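Local coordinates for choline/ethanolamine kinase family protein (PDB 3DXQ) that probably phosphorylates a small amino alcohol such as ethanolamine or choline, at residues F128-V140 and Y246-I260. Sequence-based numbering, arbitrary orientation.
Sequences FELFAMIDDYLKV and YKAMCDLLWTLWGLI
Helix 130-140 and helix 246-260 run in roughly the same direction, inclined at 31° with their axes 9.6 Å apart, and the backbones come nearest at Ile-134 with Leu-253 and at Tyr-137 with Leu-256. The interface is apolar. Tyr-137 lies across helix 246-260, its side chain beside that of Trp-257 and pointing the same way: its CE2 is 3.9 Å from Trp-257 CB, while its OH arrives at the indole edge, 3.7 Å from CD1. With CG anti to the backbone N (chi1 179°), Leu-253 sends CD1 among Met-133 CB, Ile-134 CG1 and Tyr-137 CE2, the last at 3.9 Å. Leu-256 crosses Ile-134 at about a right angle, its CD1 4.0 Å from Ile-134 CG2, and also touches Leu-138. Toward the N-terminal ends, Leu-130 CD2 touches both Met-249 CB and the ring edge of Tyr-246, 4.0 Å from CE1. Selenomethionine Met-249, bent at chi2, brings CE to the edge of the Phe-131 ring. Tyr-246 OH hydrogen-bonds Asp-204, and helix 152-167 adds Val-162 against Met-249 and Tyr-152 against Leu-256. This packing of two helices running the same way, through leucine, isoleucine and aromatic side chains, belongs to the helical C-terminal lobe of the protein kinase-like fold found in choline kinases and aminoglycoside phosphotransferases.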
ATOM      1  N   PHE A 128       2.865  10.726  -6.782  1.00 49.93           N
ATOM      2  CA  PHE A 128       1.986   9.605  -7.093  1.00 48.59           C
ATOM      3  C   PHE A 128       0.994  10.087  -8.140  1.00 48.31           C
ATOM      4  O   PHE A 128       0.310  11.077  -7.934  1.00 48.61           O
ATOM      5  CB  PHE A 128       1.272   9.122  -5.833  1.00 47.95           C
ATOM      6  CG  PHE A 128       0.454   7.875  -6.038  1.00 51.53           C
ATOM      7  CD1 PHE A 128       1.053   6.620  -6.009  1.00 49.48           C
ATOM      8  CD2 PHE A 128      -0.920   7.956  -6.277  1.00 49.74           C
ATOM      9  CE1 PHE A 128       0.302   5.469  -6.213  1.00 45.44           C
ATOM     10  CE2 PHE A 128      -1.675   6.810  -6.469  1.00 45.95           C
ATOM     11  CZ  PHE A 128      -1.061   5.566  -6.435  1.00 46.07           C
ATOM     12  N   GLU A 129       0.937   9.397  -9.274  1.00 49.06           N
ATOM     13  CA  GLU A 129       0.084   9.815 -10.402  1.00 49.72           C
ATOM     14  C   GLU A 129      -1.008   8.778 -10.633  1.00 47.43           C
ATOM     15  O   GLU A 129      -0.855   7.876 -11.461  1.00 47.33           O
ATOM     16  CB  GLU A 129       0.932   9.990 -11.677  1.00 50.98           C
ATOM     17  CG  GLU A 129       2.015  11.096 -11.595  1.00 54.18           C
ATOM     18  CD  GLU A 129       1.445  12.495 -11.691  1.00 56.79           C
ATOM     19  OE1 GLU A 129       0.283  12.621 -12.130  1.00 63.96           O
ATOM     20  OE2 GLU A 129       2.155  13.462 -11.348  1.00 56.15           O
ATOM     21  N   LEU A 130      -2.111   8.921  -9.899  1.00 45.42           N
ATOM     22  CA  LEU A 130      -3.199   7.949  -9.940  1.00 44.29           C
ATOM     23  C   LEU A 130      -3.821   7.794 -11.339  1.00 45.61           C
ATOM     24  O   LEU A 130      -3.880   6.684 -11.881  1.00 44.67           O
ATOM     25  CB  LEU A 130      -4.263   8.310  -8.914  1.00 44.34           C
ATOM     26  CG  LEU A 130      -5.571   7.500  -8.940  1.00 46.04           C
ATOM     27  CD1 LEU A 130      -5.317   5.985  -8.985  1.00 45.94           C
ATOM     28  CD2 LEU A 130      -6.413   7.870  -7.726  1.00 42.18           C
ATOM     29  N   PHE A 131      -4.248   8.906 -11.928  1.00 45.81           N
ATOM     30  CA  PHE A 131      -4.917   8.865 -13.218  1.00 45.92           C
ATOM     31  C   PHE A 131      -3.991   8.768 -14.404  1.00 47.04           C
ATOM     32  O   PHE A 131      -4.422   8.357 -15.492  1.00 46.52           O
ATOM     33  CB  PHE A 131      -5.851  10.054 -13.354  1.00 46.43           C
ATOM     34  CG  PHE A 131      -6.952  10.012 -12.370  1.00 46.26           C
ATOM     35  CD1 PHE A 131      -8.044   9.185 -12.590  1.00 41.45           C
ATOM     36  CD2 PHE A 131      -6.869  10.717 -11.186  1.00 48.49           C
ATOM     37  CE1 PHE A 131      -9.056   9.089 -11.668  1.00 44.69           C
ATOM     38  CE2 PHE A 131      -7.898  10.634 -10.248  1.00 50.55           C
ATOM     39  CZ  PHE A 131      -8.993   9.812 -10.490  1.00 46.42           C
ATOM     40  N   ALA A 132      -2.727   9.145 -14.216  1.00 48.18           N
ATOM     41  CA  ALA A 132      -1.739   8.927 -15.270  1.00 48.53           C
ATOM     42  C   ALA A 132      -1.637   7.413 -15.455  1.00 49.26           C
ATOM     43  O   ALA A 132      -1.848   6.883 -16.564  1.00 48.48           O
ATOM     44  CB  ALA A 132      -0.404   9.515 -14.889  1.00 46.73           C
HETATM   45  N   MSE A 133      -1.376   6.720 -14.348  1.00 49.63           N
HETATM   46  CA  MSE A 133      -1.274   5.262 -14.377  1.00 51.00           C
HETATM   47  C   MSE A 133      -2.528   4.595 -14.948  1.00 49.24           C
HETATM   48  O   MSE A 133      -2.422   3.674 -15.754  1.00 50.95           O
HETATM   49  CB  MSE A 133      -0.970   4.707 -12.992  1.00 49.09           C
HETATM   50  CG  MSE A 133       0.429   5.023 -12.541  1.00 50.07           C
HETATM   51 SE   MSE A 133       0.814   4.293 -10.783  0.75 58.29          SE
HETATM   52  CE  MSE A 133       2.197   5.712 -10.101  1.00 52.72           C
ATOM     53  N   ILE A 134      -3.702   5.065 -14.537  1.00 47.52           N
ATOM     54  CA  ILE A 134      -4.965   4.492 -15.007  1.00 46.80           C
ATOM     55  C   ILE A 134      -5.113   4.608 -16.517  1.00 47.41           C
ATOM     56  O   ILE A 134      -5.415   3.630 -17.180  1.00 46.78           O
ATOM     57  CB  ILE A 134      -6.179   5.135 -14.300  1.00 46.57           C
ATOM     58  CG1 ILE A 134      -6.276   4.605 -12.871  1.00 40.38           C
ATOM     59  CG2 ILE A 134      -7.482   4.810 -15.026  1.00 41.66           C
ATOM     60  CD1 ILE A 134      -7.232   5.359 -12.003  1.00 34.18           C
ATOM     61  N   ASP A 135      -4.896   5.805 -17.045  1.00 48.71           N
ATOM     62  CA  ASP A 135      -4.952   6.040 -18.485  1.00 50.64           C
ATOM     63  C   ASP A 135      -3.929   5.198 -19.229  1.00 51.12           C
ATOM     64  O   ASP A 135      -4.172   4.727 -20.337  1.00 51.10           O
ATOM     65  CB  ASP A 135      -4.658   7.509 -18.793  1.00 51.76           C
ATOM     66  CG  ASP A 135      -5.726   8.451 -18.273  1.00 52.81           C
ATOM     67  OD1 ASP A 135      -6.885   8.030 -18.093  1.00 57.43           O
ATOM     68  OD2 ASP A 135      -5.392   9.629 -18.049  1.00 52.99           O
ATOM     69  N   ASP A 136      -2.767   5.049 -18.618  1.00 52.50           N
ATOM     70  CA  ASP A 136      -1.694   4.276 -19.195  1.00 54.23           C
ATOM     71  C   ASP A 136      -2.182   2.848 -19.449  1.00 54.05           C
ATOM     72  O   ASP A 136      -2.169   2.382 -20.602  1.00 53.92           O
ATOM     73  CB  ASP A 136      -0.502   4.299 -18.231  1.00 55.67           C
ATOM     74  CG  ASP A 136       0.796   3.923 -18.891  1.00 61.82           C
ATOM     75  OD1 ASP A 136       0.770   3.241 -19.946  1.00 69.10           O
ATOM     76  OD2 ASP A 136       1.850   4.305 -18.330  1.00 70.30           O
ATOM     77  N   TYR A 137      -2.643   2.183 -18.379  1.00 53.14           N
ATOM     78  CA  TYR A 137      -3.136   0.797 -18.454  1.00 52.42           C
ATOM     79  C   TYR A 137      -4.300   0.657 -19.449  1.00 51.99           C
ATOM     80  O   TYR A 137      -4.394  -0.334 -20.192  1.00 51.84           O
ATOM     81  CB  TYR A 137      -3.552   0.263 -17.065  1.00 52.56           C
ATOM     82  CG  TYR A 137      -2.441   0.172 -16.021  1.00 53.09           C
ATOM     83  CD1 TYR A 137      -1.100   0.056 -16.385  1.00 52.69           C
ATOM     84  CD2 TYR A 137      -2.754   0.140 -14.663  1.00 53.80           C
ATOM     85  CE1 TYR A 137      -0.094  -0.040 -15.416  1.00 53.07           C
ATOM     86  CE2 TYR A 137      -1.755   0.041 -13.689  1.00 53.28           C
ATOM     87  CZ  TYR A 137      -0.434  -0.050 -14.074  1.00 53.55           C
ATOM     88  OH  TYR A 137       0.529  -0.155 -13.121  1.00 54.77           O
ATOM     89  N   LEU A 138      -5.183   1.651 -19.467  1.00 51.56           N
ATOM     90  CA  LEU A 138      -6.310   1.647 -20.394  1.00 50.68           C
ATOM     91  C   LEU A 138      -5.856   1.600 -21.847  1.00 51.51           C
ATOM     92  O   LEU A 138      -6.382   0.794 -22.621  1.00 52.12           O
ATOM     93  CB  LEU A 138      -7.207   2.868 -20.181  1.00 49.34           C
ATOM     94  CG  LEU A 138      -8.069   2.854 -18.918  1.00 47.30           C
ATOM     95  CD1 LEU A 138      -8.704   4.228 -18.709  1.00 39.75           C
ATOM     96  CD2 LEU A 138      -9.155   1.760 -18.967  1.00 35.49           C
ATOM     97  N   LYS A 139      -4.912   2.470 -22.226  1.00 52.64           N
ATOM     98  CA  LYS A 139      -4.388   2.488 -23.607  1.00 53.85           C
ATOM     99  C   LYS A 139      -3.837   1.115 -23.963  1.00 53.02           C
ATOM    100  O   LYS A 139      -4.315   0.465 -24.897  1.00 51.68           O
ATOM    101  CB  LYS A 139      -3.274   3.528 -23.789  1.00 54.66           C
ATOM    102  CG  LYS A 139      -3.762   4.952 -23.985  1.00 58.22           C
ATOM    103  CD  LYS A 139      -2.635   5.861 -24.495  1.00 61.19           C
ATOM    104  CE  LYS A 139      -3.077   7.322 -24.579  1.00 62.24           C
ATOM    105  NZ  LYS A 139      -3.595   7.829 -23.266  1.00 64.33           N
ATOM    106  N   VAL A 140      -2.842   0.694 -23.179  1.00 52.63           N
ATOM    107  CA  VAL A 140      -2.206  -0.612 -23.300  1.00 51.53           C
ATOM    108  C   VAL A 140      -3.216  -1.703 -23.690  1.00 52.31           C
ATOM    109  O   VAL A 140      -2.953  -2.496 -24.599  1.00 52.52           O
ATOM    110  CB  VAL A 140      -1.479  -0.984 -21.980  1.00 51.91           C
ATOM    111  CG1 VAL A 140      -0.966  -2.407 -22.019  1.00 46.77           C
ATOM    112  CG2 VAL A 140      -0.332   0.005 -21.698  1.00 49.80           C
ATOM    113  N   TYR A 246     -11.265   6.849  -3.035  1.00 45.32           N
ATOM    114  CA  TYR A 246     -10.020   6.115  -3.218  1.00 45.52           C
ATOM    115  C   TYR A 246     -10.213   4.608  -3.037  1.00 46.08           C
ATOM    116  O   TYR A 246      -9.554   3.822  -3.726  1.00 44.57           O
ATOM    117  CB  TYR A 246      -8.908   6.659  -2.305  1.00 44.52           C
ATOM    118  CG  TYR A 246      -8.474   8.068  -2.687  1.00 42.05           C
ATOM    119  CD1 TYR A 246      -8.130   8.383  -3.995  1.00 36.60           C
ATOM    120  CD2 TYR A 246      -8.398   9.074  -1.734  1.00 40.92           C
ATOM    121  CE1 TYR A 246      -7.740   9.675  -4.353  1.00 40.66           C
ATOM    122  CE2 TYR A 246      -7.997  10.371  -2.073  1.00 43.29           C
ATOM    123  CZ  TYR A 246      -7.671  10.668  -3.391  1.00 43.68           C
ATOM    124  OH  TYR A 246      -7.266  11.951  -3.734  1.00 40.85           O
ATOM    125  N   LYS A 247     -11.096   4.192  -2.129  1.00 46.27           N
ATOM    126  CA  LYS A 247     -11.429   2.772  -2.051  1.00 45.96           C
ATOM    127  C   LYS A 247     -11.766   2.280  -3.463  1.00 44.12           C
ATOM    128  O   LYS A 247     -11.232   1.280  -3.915  1.00 43.09           O
ATOM    129  CB  LYS A 247     -12.624   2.515  -1.132  1.00 47.22           C
ATOM    130  CG  LYS A 247     -12.328   2.320   0.344  1.00 46.70           C
ATOM    131  CD  LYS A 247     -13.646   2.295   1.116  1.00 50.89           C
ATOM    132  CE  LYS A 247     -13.673   1.280   2.237  1.00 54.12           C
ATOM    133  NZ  LYS A 247     -14.886   1.414   3.117  1.00 50.84           N
ATOM    134  N   ALA A 248     -12.627   3.009  -4.169  1.00 43.21           N
ATOM    135  CA  ALA A 248     -13.032   2.608  -5.517  1.00 43.29           C
ATOM    136  C   ALA A 248     -11.865   2.687  -6.500  1.00 43.61           C
ATOM    137  O   ALA A 248     -11.617   1.737  -7.232  1.00 45.58           O
ATOM    138  CB  ALA A 248     -14.227   3.454  -6.019  1.00 41.88           C
HETATM  139  N   MSE A 249     -11.155   3.809  -6.524  1.00 42.99           N
HETATM  140  CA  MSE A 249     -10.052   3.989  -7.471  1.00 44.09           C
HETATM  141  C   MSE A 249      -8.902   3.034  -7.242  1.00 45.70           C
HETATM  142  O   MSE A 249      -8.231   2.643  -8.187  1.00 45.62           O
HETATM  143  CB  MSE A 249      -9.517   5.415  -7.418  1.00 45.04           C
HETATM  144  CG  MSE A 249     -10.449   6.469  -7.984  1.00 42.80           C
HETATM  145 SE   MSE A 249     -11.318   5.907  -9.663  0.75 39.36          SE
HETATM  146  CE  MSE A 249     -11.614   7.634 -10.394  1.00 51.28           C
ATOM    147  N   CYS A 250      -8.663   2.690  -5.982  1.00 47.77           N
ATOM    148  CA  CYS A 250      -7.632   1.741  -5.611  1.00 46.57           C
ATOM    149  C   CYS A 250      -7.903   0.384  -6.230  1.00 45.65           C
ATOM    150  O   CYS A 250      -7.051  -0.204  -6.867  1.00 43.42           O
ATOM    151  CB  CYS A 250      -7.586   1.615  -4.097  1.00 48.03           C
ATOM    152  SG  CYS A 250      -6.204   0.675  -3.490  1.00 53.41           S
ATOM    153  N   ASP A 251      -9.116  -0.111  -6.060  1.00 47.29           N
ATOM    154  CA  ASP A 251      -9.516  -1.357  -6.707  1.00 45.90           C
ATOM    155  C   ASP A 251      -9.393  -1.275  -8.220  1.00 46.15           C
ATOM    156  O   ASP A 251      -8.954  -2.231  -8.861  1.00 48.39           O
ATOM    157  CB  ASP A 251     -10.960  -1.723  -6.359  1.00 45.53           C
ATOM    158  CG  ASP A 251     -11.078  -2.632  -5.144  1.00 47.45           C
ATOM    159  OD1 ASP A 251     -10.125  -3.361  -4.822  1.00 49.28           O
ATOM    160  OD2 ASP A 251     -12.161  -2.640  -4.524  1.00 51.30           O
ATOM    161  N   LEU A 252      -9.805  -0.155  -8.798  1.00 45.72           N
ATOM    162  CA  LEU A 252      -9.765  -0.001 -10.251  1.00 46.28           C
ATOM    163  C   LEU A 252      -8.334  -0.073 -10.780  1.00 46.76           C
ATOM    164  O   LEU A 252      -8.073  -0.742 -11.783  1.00 47.42           O
ATOM    165  CB  LEU A 252     -10.387   1.336 -10.672  1.00 46.35           C
ATOM    166  CG  LEU A 252     -10.447   1.577 -12.181  1.00 46.47           C
ATOM    167  CD1 LEU A 252     -11.305   0.546 -12.854  1.00 41.20           C
ATOM    168  CD2 LEU A 252     -10.972   2.949 -12.456  1.00 45.70           C
ATOM    169  N   LEU A 253      -7.428   0.643 -10.112  1.00 46.13           N
ATOM    170  CA  LEU A 253      -6.013   0.680 -10.491  1.00 46.88           C
ATOM    171  C   LEU A 253      -5.458  -0.725 -10.618  1.00 47.83           C
ATOM    172  O   LEU A 253      -4.966  -1.123 -11.674  1.00 48.75           O
ATOM    173  CB  LEU A 253      -5.194   1.456  -9.458  1.00 46.44           C
ATOM    174  CG  LEU A 253      -3.691   1.535  -9.724  1.00 48.04           C
ATOM    175  CD1 LEU A 253      -3.476   2.326 -11.010  1.00 40.50           C
ATOM    176  CD2 LEU A 253      -2.929   2.150  -8.551  1.00 44.54           C
ATOM    177  N   TRP A 254      -5.571  -1.472  -9.528  1.00 49.18           N
ATOM    178  CA  TRP A 254      -5.081  -2.833  -9.471  1.00 49.50           C
ATOM    179  C   TRP A 254      -5.861  -3.761 -10.405  1.00 49.80           C
ATOM    180  O   TRP A 254      -5.276  -4.642 -11.028  1.00 50.12           O
ATOM    181  CB  TRP A 254      -5.096  -3.332  -8.034  1.00 49.84           C
ATOM    182  CG  TRP A 254      -4.047  -2.652  -7.217  1.00 51.79           C
ATOM    183  CD1 TRP A 254      -4.233  -1.745  -6.217  1.00 50.25           C
ATOM    184  CD2 TRP A 254      -2.637  -2.828  -7.342  1.00 54.76           C
ATOM    185  NE1 TRP A 254      -3.024  -1.345  -5.708  1.00 50.61           N
ATOM    186  CE2 TRP A 254      -2.026  -1.998  -6.381  1.00 53.51           C
ATOM    187  CE3 TRP A 254      -1.829  -3.617  -8.178  1.00 55.26           C
ATOM    188  CZ2 TRP A 254      -0.646  -1.934  -6.227  1.00 54.32           C
ATOM    189  CZ3 TRP A 254      -0.458  -3.550  -8.027  1.00 53.61           C
ATOM    190  CH2 TRP A 254       0.120  -2.714  -7.056  1.00 52.97           C
ATOM    191  N   THR A 255      -7.170  -3.573 -10.519  1.00 49.55           N
ATOM    192  CA  THR A 255      -7.939  -4.386 -11.461  1.00 49.78           C
ATOM    193  C   THR A 255      -7.309  -4.337 -12.853  1.00 51.15           C
ATOM    194  O   THR A 255      -7.036  -5.380 -13.452  1.00 51.43           O
ATOM    195  CB  THR A 255      -9.381  -3.909 -11.569  1.00 49.47           C
ATOM    196  OG1 THR A 255     -10.075  -4.247 -10.364  1.00 53.06           O
ATOM    197  CG2 THR A 255     -10.085  -4.565 -12.757  1.00 43.84           C
ATOM    198  N   LEU A 256      -7.072  -3.123 -13.349  1.00 52.57           N
ATOM    199  CA  LEU A 256      -6.464  -2.913 -14.669  1.00 52.94           C
ATOM    200  C   LEU A 256      -5.064  -3.513 -14.769  1.00 54.09           C
ATOM    201  O   LEU A 256      -4.717  -4.111 -15.784  1.00 53.51           O
ATOM    202  CB  LEU A 256      -6.407  -1.421 -15.001  1.00 52.91           C
ATOM    203  CG  LEU A 256      -7.744  -0.702 -15.180  1.00 49.05           C
ATOM    204  CD1 LEU A 256      -7.517   0.781 -15.388  1.00 41.25           C
ATOM    205  CD2 LEU A 256      -8.521  -1.282 -16.337  1.00 49.13           C
ATOM    206  N   TRP A 257      -4.272  -3.344 -13.715  1.00 55.64           N
ATOM    207  CA  TRP A 257      -2.940  -3.957 -13.624  1.00 57.48           C
ATOM    208  C   TRP A 257      -2.999  -5.485 -13.745  1.00 57.69           C
ATOM    209  O   TRP A 257      -2.178  -6.101 -14.443  1.00 58.79           O
ATOM    210  CB  TRP A 257      -2.303  -3.597 -12.289  1.00 58.89           C
ATOM    211  CG  TRP A 257      -1.007  -4.263 -12.032  1.00 61.46           C
ATOM    212  CD1 TRP A 257       0.223  -3.819 -12.403  1.00 63.92           C
ATOM    213  CD2 TRP A 257      -0.796  -5.480 -11.305  1.00 64.42           C
ATOM    214  NE1 TRP A 257       1.195  -4.684 -11.959  1.00 64.89           N
ATOM    215  CE2 TRP A 257       0.596  -5.712 -11.276  1.00 66.73           C
ATOM    216  CE3 TRP A 257      -1.648  -6.393 -10.666  1.00 65.18           C
ATOM    217  CZ2 TRP A 257       1.166  -6.832 -10.635  1.00 65.43           C
ATOM    218  CZ3 TRP A 257      -1.084  -7.511 -10.030  1.00 65.31           C
ATOM    219  CH2 TRP A 257       0.311  -7.719 -10.023  1.00 64.00           C
ATOM    220  N   GLY A 258      -3.966  -6.082 -13.043  1.00 56.96           N
ATOM    221  CA  GLY A 258      -4.186  -7.529 -13.044  1.00 56.25           C
ATOM    222  C   GLY A 258      -4.597  -8.066 -14.406  1.00 56.54           C
ATOM    223  O   GLY A 258      -4.230  -9.189 -14.771  1.00 57.60           O
ATOM    224  N   LEU A 259      -5.368  -7.278 -15.156  1.00 56.21           N
ATOM    225  CA  LEU A 259      -5.717  -7.643 -16.536  1.00 55.88           C
ATOM    226  C   LEU A 259      -4.464  -7.634 -17.425  1.00 56.70           C
ATOM    227  O   LEU A 259      -4.312  -8.495 -18.303  1.00 57.08           O
ATOM    228  CB  LEU A 259      -6.808  -6.730 -17.102  1.00 55.44           C
ATOM    229  CG  LEU A 259      -8.256  -7.143 -16.787  1.00 55.23           C
ATOM    230  CD1 LEU A 259      -8.465  -7.347 -15.314  1.00 54.32           C
ATOM    231  CD2 LEU A 259      -9.277  -6.139 -17.310  1.00 55.90           C
ATOM    232  N   ILE A 260      -3.556  -6.687 -17.170  1.00 57.24           N
ATOM    233  CA  ILE A 260      -2.279  -6.605 -17.899  1.00 57.94           C
ATOM    234  C   ILE A 260      -1.419  -7.865 -17.629  1.00 59.12           C
ATOM    235  O   ILE A 260      -0.786  -8.395 -18.540  1.00 59.25           O
ATOM    236  CB  ILE A 260      -1.513  -5.268 -17.563  1.00 57.86           C
ATOM    237  CG1 ILE A 260      -2.310  -4.051 -18.072  1.00 55.06           C
ATOM    238  CG2 ILE A 260      -0.074  -5.263 -18.110  1.00 52.77           C
ATOM    239  CD1 ILE A 260      -2.572  -4.014 -19.548  1.00 44.10           C
TER